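Local structure of DNA ligase (Aquifex aeolicus, 3QWU) at residues 60-64 with 264-268; 300-306 with 350-356. The protein probably joins nucleic acid strands as an ATP-dependent ligase, and binds adenosine and calcium ions. All blocks are in the same frame, centred on the assembly; numbering follows the deposited sequence.

Contact 1 (60-64 with 264-268); sequences IFLLE and LFMYE
E268 presents its carboxylate to the backbone N-H groups of L63 and E64 because CG lies opposite the backbone N (chi1 178°) and the chain beyond is extended, carrying the acid straight out from helix 254-269. Each oxygen takes one amide, in a two-pronged grip: L63 N donates to OE1 of E268 at 2.8 Å (166° at the hydrogen), and E64 N donates to OE2 of E268 at 2.9 Å (163°). Both donors come from the syn side and lie slightly out of the carboxylate plane. L62 is the N-cap residue of helix 63-70, so the acid meets the first amides of the helix, where the helix dipole would be expected to favour a negative charge. A water donates to OE1 of E268 and to F61 O, tying the carboxylate also to the turn before the helix. An alanine in place of E268 would probably leave the L63 and E64 amides without these acceptors and the water without one of its two anchors.

Apolar contacts flank this grip. L62 slides past the E268 chain in the opposite direction, its CD2 lying 3.6 Å from E268 CB and reaching the edge of the Y267 ring near its plane. CD1 of L264 meets the F61 side chain obliquely, 3.7 Å from F61 CD2. E64 directs its own acid elsewhere, to a salt bridge with R68.

Helix 195-210 supplies I201, K202 and L205 against L63, while F61 also rests on N257, L260 and R261 of helix 254-269. The second subunit completes the surroundings: its L362 packs on F61 and L264, and one of its strands pairs antiparallel with I60, extending the sheet across the interface beyond strand 58-60.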
loop_
_atom_site.group_PDB
_atom_site.type_symbol
_atom_site.label_atom_id
_atom_site.label_comp_id
_atom_site.label_asym_id
_atom_site.label_seq_id
_atom_site.Cartn_x
_atom_site.Cartn_y
_atom_site.Cartn_z
ATOM N N ILE A 60 -9.240 -0.996 18.154
ATOM C CA ILE A 60 -8.046 -1.006 18.988
ATOM C C ILE A 60 -7.098 -2.086 18.487
ATOM O O ILE A 60 -7.525 -3.179 18.002
ATOM C CB ILE A 60 -8.296 -1.252 20.517
ATOM C CG1 ILE A 60 -9.245 -2.410 20.783
ATOM C CG2 ILE A 60 -8.817 -0.026 21.163
ATOM C CD1 ILE A 60 -9.587 -2.649 22.295
ATOM N N PHE A 61 -5.807 -1.802 18.649
ATOM C CA PHE A 61 -4.725 -2.682 18.181
ATOM C C PHE A 61 -4.088 -3.421 19.347
ATOM O O PHE A 61 -3.453 -4.468 19.142
ATOM C CB PHE A 61 -3.650 -1.872 17.458
ATOM C CG PHE A 61 -4.031 -1.418 16.044
ATOM C CD1 PHE A 61 -5.218 -0.714 15.791
ATOM C CD2 PHE A 61 -3.142 -1.643 14.985
ATOM C CE1 PHE A 61 -5.548 -0.299 14.475
ATOM C CE2 PHE A 61 -3.442 -1.234 13.672
ATOM C CZ PHE A 61 -4.655 -0.547 13.419
ATOM N N LEU A 62 -4.226 -2.879 20.557
ATOM C CA LEU A 62 -3.675 -3.529 21.766
ATOM C C LEU A 62 -4.883 -3.874 22.569
ATOM O O LEU A 62 -5.722 -3.027 22.834
ATOM C CB LEU A 62 -2.722 -2.616 22.549
ATOM C CG LEU A 62 -1.303 -2.503 21.982
ATOM C CD1 LEU A 62 -0.417 -1.490 22.743
ATOM C CD2 LEU A 62 -0.626 -3.867 21.984
ATOM N N LEU A 63 -5.052 -5.143 22.869
ATOM C CA LEU A 63 -6.292 -5.569 23.517
ATOM C C LEU A 63 -6.304 -5.006 24.944
ATOM O O LEU A 63 -7.251 -4.345 25.354
ATOM C CB LEU A 63 -6.410 -7.098 23.495
ATOM C CG LEU A 63 -7.640 -7.799 24.044
ATOM C CD1 LEU A 63 -8.940 -7.233 23.509
ATOM C CD2 LEU A 63 -7.506 -9.297 23.647
ATOM N N GLU A 64 -5.245 -5.243 25.695
ATOM C CA GLU A 64 -5.271 -4.907 27.120
ATOM C C GLU A 64 -5.289 -3.388 27.370
ATOM O O GLU A 64 -6.172 -2.853 28.108
ATOM C CB GLU A 64 -4.078 -5.503 27.842
ATOM C CG GLU A 64 -4.080 -5.061 29.331
ATOM C CD GLU A 64 -3.250 -5.940 30.241
ATOM O OE1 GLU A 64 -2.547 -6.849 29.757
ATOM O OE2 GLU A 64 -3.265 -5.686 31.458
ATOM N N LEU A 264 1.395 -5.402 16.166
ATOM C CA LEU A 264 1.042 -5.055 17.555
ATOM C C LEU A 264 0.477 -6.197 18.411
ATOM O O LEU A 264 0.667 -6.186 19.616
ATOM C CB LEU A 264 0.171 -3.791 17.623
ATOM C CG LEU A 264 0.981 -2.543 17.197
ATOM C CD1 LEU A 264 0.054 -1.431 16.900
ATOM C CD2 LEU A 264 1.956 -2.154 18.284
ATOM N N PHE A 265 -0.178 -7.178 17.781
ATOM C CA PHE A 265 -0.557 -8.414 18.449
ATOM C C PHE A 265 0.697 -9.179 18.809
ATOM O O PHE A 265 0.846 -9.627 19.915
ATOM C CB PHE A 265 -1.478 -9.243 17.536
ATOM C CG PHE A 265 -1.703 -10.680 17.999
ATOM C CD1 PHE A 265 -2.576 -10.960 19.006
ATOM C CD2 PHE A 265 -1.032 -11.745 17.382
ATOM C CE1 PHE A 265 -2.771 -12.294 19.435
ATOM C CE2 PHE A 265 -1.219 -13.053 17.765
ATOM C CZ PHE A 265 -2.079 -13.350 18.800
ATOM N N MET A 266 1.617 -9.336 17.861
ATOM C CA MET A 266 2.904 -10.016 18.162
ATOM C C MET A 266 3.615 -9.382 19.323
ATOM O O MET A 266 4.172 -10.086 20.178
ATOM C CB MET A 266 3.822 -10.079 16.923
ATOM C CG MET A 266 3.214 -10.961 15.875
ATOM S SD MET A 266 4.012 -10.999 14.339
ATOM C CE MET A 266 5.539 -11.930 14.779
ATOM N N TYR A 267 3.578 -8.051 19.374
ATOM C CA TYR A 267 4.223 -7.315 20.446
ATOM C C TYR A 267 3.488 -7.502 21.753
ATOM O O TYR A 267 4.087 -7.632 22.811
ATOM C CB TYR A 267 4.281 -5.841 20.063
ATOM C CG TYR A 267 4.684 -4.873 21.163
ATOM C CD1 TYR A 267 6.008 -4.633 21.447
ATOM C CD2 TYR A 267 3.728 -4.197 21.897
ATOM C CE1 TYR A 267 6.381 -3.734 22.472
ATOM C CE2 TYR A 267 4.082 -3.311 22.916
ATOM C CZ TYR A 267 5.402 -3.081 23.183
ATOM O OH TYR A 267 5.744 -2.194 24.167
ATOM N N GLU A 268 2.171 -7.475 21.710
ATOM C CA GLU A 268 1.430 -7.658 22.920
ATOM C C GLU A 268 1.675 -9.065 23.459
ATOM O O GLU A 268 1.847 -9.243 24.633
ATOM C CB GLU A 268 -0.066 -7.383 22.692
ATOM C CG GLU A 268 -0.949 -7.598 23.946
ATOM C CD GLU A 268 -2.372 -7.100 23.768
ATOM O OE1 GLU A 268 -2.816 -6.861 22.611
ATOM O OE2 GLU A 268 -3.040 -6.896 24.791
HETATM O O HOH W 1 -3.223 -6.873 20.091
#

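Contact 2 (300-306 with 350-356)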
loop_
_atom_site.group_PDB
_atom_site.type_symbol
_atom_site.label_atom_id
_atom_site.label_comp_id
_atom_site.label_asym_id
_atom_site.label_seq_id
_atom_site.Cartn_x
_atom_site.Cartn_y
_atom_site.Cartn_z
ATOM N N HIS A 300 -7.045 -16.767 -18.598
ATOM C CA HIS A 300 -6.734 -15.541 -19.367
ATOM C C HIS A 300 -7.466 -14.285 -18.840
ATOM O O HIS A 300 -7.501 -13.234 -19.489
ATOM C CB HIS A 300 -7.034 -15.803 -20.845
ATOM C CG HIS A 300 -6.633 -17.177 -21.305
ATOM N ND1 HIS A 300 -5.331 -17.637 -21.240
ATOM C CD2 HIS A 300 -7.361 -18.195 -21.835
ATOM C CE1 HIS A 300 -5.272 -18.868 -21.721
ATOM N NE2 HIS A 300 -6.485 -19.224 -22.104
ATOM N N LYS A 301 -8.014 -14.420 -17.629
ATOM C CA LYS A 301 -8.727 -13.375 -16.907
ATOM C C LYS A 301 -8.484 -13.578 -15.407
ATOM O O LYS A 301 -8.388 -14.732 -14.910
ATOM C CB LYS A 301 -10.259 -13.497 -17.080
ATOM C CG LYS A 301 -10.820 -13.319 -18.446
ATOM C CD LYS A 301 -10.980 -11.833 -18.859
ATOM C CE LYS A 301 -11.788 -11.669 -20.161
ATOM N NZ LYS A 301 -12.472 -10.325 -20.167
ATOM N N VAL A 302 -8.450 -12.479 -14.663
ATOM C CA VAL A 302 -8.411 -12.579 -13.206
ATOM C C VAL A 302 -9.774 -12.135 -12.648
ATOM O O VAL A 302 -10.206 -11.001 -12.842
ATOM C CB VAL A 302 -7.291 -11.741 -12.605
ATOM C CG1 VAL A 302 -7.413 -11.737 -11.049
ATOM C CG2 VAL A 302 -5.974 -12.249 -13.065
ATOM N N TYR A 303 -10.443 -13.045 -11.960
ATOM C CA TYR A 303 -11.803 -12.804 -11.535
ATOM C C TYR A 303 -12.170 -13.641 -10.288
ATOM O O TYR A 303 -11.529 -14.674 -10.023
ATOM C CB TYR A 303 -12.756 -13.125 -12.715
ATOM C CG TYR A 303 -12.795 -14.584 -13.126
ATOM C CD1 TYR A 303 -12.009 -15.056 -14.159
ATOM C CD2 TYR A 303 -13.654 -15.492 -12.498
ATOM C CE1 TYR A 303 -12.037 -16.399 -14.546
ATOM C CE2 TYR A 303 -13.687 -16.841 -12.890
ATOM C CZ TYR A 303 -12.871 -17.265 -13.907
ATOM O OH TYR A 303 -12.899 -18.566 -14.321
ATOM N N LYS A 304 -13.180 -13.185 -9.545
ATOM C CA LYS A 304 -13.792 -13.961 -8.440
ATOM C C LYS A 304 -15.187 -14.386 -8.843
ATOM O O LYS A 304 -15.905 -13.591 -9.393
ATOM C CB LYS A 304 -13.915 -13.129 -7.166
ATOM C CG LYS A 304 -12.611 -12.698 -6.535
ATOM C CD LYS A 304 -12.783 -12.433 -5.020
ATOM C CE LYS A 304 -11.862 -11.360 -4.475
ATOM N NZ LYS A 304 -11.956 -11.365 -3.045
ATOM N N THR A 305 -15.579 -15.620 -8.574
ATOM C CA THR A 305 -16.935 -16.061 -8.911
ATOM C C THR A 305 -17.786 -15.993 -7.654
ATOM O O THR A 305 -17.331 -16.360 -6.599
ATOM C CB THR A 305 -16.963 -17.515 -9.560
ATOM O OG1 THR A 305 -16.361 -17.482 -10.878
ATOM C CG2 THR A 305 -18.404 -18.059 -9.706
ATOM N N PHE A 306 -19.015 -15.510 -7.788
ATOM C CA PHE A 306 -20.003 -15.429 -6.690
ATOM C C PHE A 306 -21.226 -16.216 -7.031
ATOM O O PHE A 306 -21.572 -16.275 -8.213
ATOM C CB PHE A 306 -20.412 -13.985 -6.472
ATOM C CG PHE A 306 -19.316 -13.168 -5.934
ATOM C CD1 PHE A 306 -18.316 -12.713 -6.757
ATOM C CD2 PHE A 306 -19.239 -12.896 -4.603
ATOM C CE1 PHE A 306 -17.271 -11.980 -6.246
ATOM C CE2 PHE A 306 -18.212 -12.138 -4.104
ATOM C CZ PHE A 306 -17.224 -11.702 -4.911
ATOM N N LYS A 350 -16.857 -11.216 -10.862
ATOM C CA LYS A 350 -16.222 -9.902 -10.819
ATOM C C LYS A 350 -14.834 -10.111 -11.467
ATOM O O LYS A 350 -13.997 -10.852 -10.940
ATOM C CB LYS A 350 -16.108 -9.332 -9.377
ATOM C CG LYS A 350 -17.460 -8.938 -8.711
ATOM C CD LYS A 350 -17.374 -8.630 -7.172
ATOM C CE LYS A 350 -18.747 -8.970 -6.474
ATOM N NZ LYS A 350 -19.014 -8.296 -5.173
ATOM N N VAL A 351 -14.648 -9.529 -12.647
ATOM C CA VAL A 351 -13.403 -9.583 -13.408
ATOM C C VAL A 351 -12.623 -8.320 -13.074
ATOM O O VAL A 351 -13.126 -7.223 -13.330
ATOM C CB VAL A 351 -13.674 -9.587 -14.974
ATOM C CG1 VAL A 351 -12.366 -9.529 -15.782
ATOM C CG2 VAL A 351 -14.555 -10.810 -15.413
ATOM N N PHE A 352 -11.421 -8.472 -12.518
ATOM C CA PHE A 352 -10.523 -7.350 -12.210
ATOM C C PHE A 352 -9.656 -6.995 -13.426
ATOM O O PHE A 352 -8.610 -7.620 -13.664
ATOM C CB PHE A 352 -9.628 -7.739 -11.018
ATOM C CG PHE A 352 -10.413 -8.029 -9.759
ATOM C CD1 PHE A 352 -10.692 -7.018 -8.849
ATOM C CD2 PHE A 352 -10.949 -9.295 -9.537
ATOM C CE1 PHE A 352 -11.457 -7.283 -7.717
ATOM C CE2 PHE A 352 -11.718 -9.562 -8.413
ATOM C CZ PHE A 352 -11.952 -8.578 -7.495
ATOM N N LEU A 353 -10.083 -5.977 -14.175
ATOM C CA LEU A 353 -9.510 -5.654 -15.481
ATOM C C LEU A 353 -8.100 -5.127 -15.380
ATOM O O LEU A 353 -7.281 -5.365 -16.273
ATOM C CB LEU A 353 -10.340 -4.572 -16.212
ATOM C CG LEU A 353 -11.593 -4.842 -17.059
ATOM C CD1 LEU A 353 -12.232 -6.235 -16.915
ATOM C CD2 LEU A 353 -12.603 -3.749 -16.710
ATOM N N ASN A 354 -7.839 -4.370 -14.322
ATOM C CA ASN A 354 -6.523 -3.782 -14.141
ATOM C C ASN A 354 -5.508 -4.804 -13.681
ATOM O O ASN A 354 -4.419 -4.853 -14.199
ATOM C CB ASN A 354 -6.579 -2.523 -13.263
ATOM C CG ASN A 354 -7.273 -1.322 -14.014
ATOM O OD1 ASN A 354 -7.847 -0.409 -13.397
ATOM N ND2 ASN A 354 -7.253 -1.378 -15.345
ATOM N N MET A 355 -5.884 -5.680 -12.778
ATOM C CA MET A 355 -5.007 -6.769 -12.412
ATOM C C MET A 355 -4.795 -7.653 -13.606
ATOM O O MET A 355 -3.654 -8.089 -13.851
ATOM C CB MET A 355 -5.588 -7.611 -11.274
ATOM C CG MET A 355 -4.635 -8.636 -10.740
ATOM S SD MET A 355 -3.083 -7.867 -10.158
ATOM C CE MET A 355 -3.523 -7.646 -8.428
ATOM N N THR A 356 -5.888 -7.913 -14.332
ATOM C CA THR A 356 -5.867 -8.729 -15.536
ATOM C C THR A 356 -4.874 -8.175 -16.544
ATOM O O THR A 356 -3.954 -8.908 -16.965
ATOM C CB THR A 356 -7.294 -8.916 -16.143
ATOM O OG1 THR A 356 -8.070 -9.750 -15.259
ATOM C CG2 THR A 356 -7.222 -9.594 -17.574
#
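V302 is bound to the 350-356 segment through both of its backbone polar groups. Its N-H donates to OG1 of T356 (V302 N to T356 OG1 2.8 Å), and its carbonyl accepts the amide of F352, with V302 O 2.8 Å from F352 N. The V302 side chain slides past T356 in the opposite direction; its CG1, anti to the backbone N (chi1 173°), crosses M355 with 4.2 Å between V302 CG1 and M355 CG.

The hydroxyl of T356 works in both directions. With OG1 placed beside its own backbone N (chi1 -69°), it donates back to F352 O, at 2.7 Å from T356 OG1, approaching from above the carbonyl plane. F352 O also accepts the T356 amide, in the first turn of helix 353-363, for which F352 is the N-cap residue. T356 thus links that turn to the residue leading into strand 303-310. The strands themselves form an antiparallel pair (173° between their directions) in a three-stranded sheet whose middle strand is 343-352, within the C-terminal region assigned to the OB clan. Y303 and V351 make the non-hydrogen-bonded pair. K304 and K350 make the hydrogen-bonded one, through K304 N to K350 O (2.8 Å) and K350 N to K304 O (3.0 Å).

Beyond its backbone bonds, K350 extends its chain across the F306 ring at about a right angle. CE of K350 lies over one face, 3.6 Å from the F306 ring centroid, as a CH-pi contact, and NZ of K350 adds a cation-pi contact 4.2 Å from the same centroid. The ammonium is also hydrogen-bonded to P139 O. On the sheet face shared with K350, CG of K304 meets the edge of the F352 ring; K304 NZ forms a salt bridge with E142.

In the fold
From the N terminus, the chain first passes through the antiparallel sheet formed by strands 19-24, 27-32, 44-45 and 50-51, then strand 58-60, where contact 1 opens. The 199 residues that follow hold most of the adenosine pocket and the three calcium ligands D82, E143 and D239, before helix 254-269 closes the loop. Helix 276-299 then leads to contact 2, whose shorter loop, 43 residues, spans helix 313-325 and strand 330-340. The two are in series, their centres 35 Å and nearest atoms about 21 Å apart. Contact 1 ties the turn between strand 58-60, at the edge of the mixed sheet, and helix 63-70 to helix 254-269 of the C-terminal region; contact 2 ties that region internally.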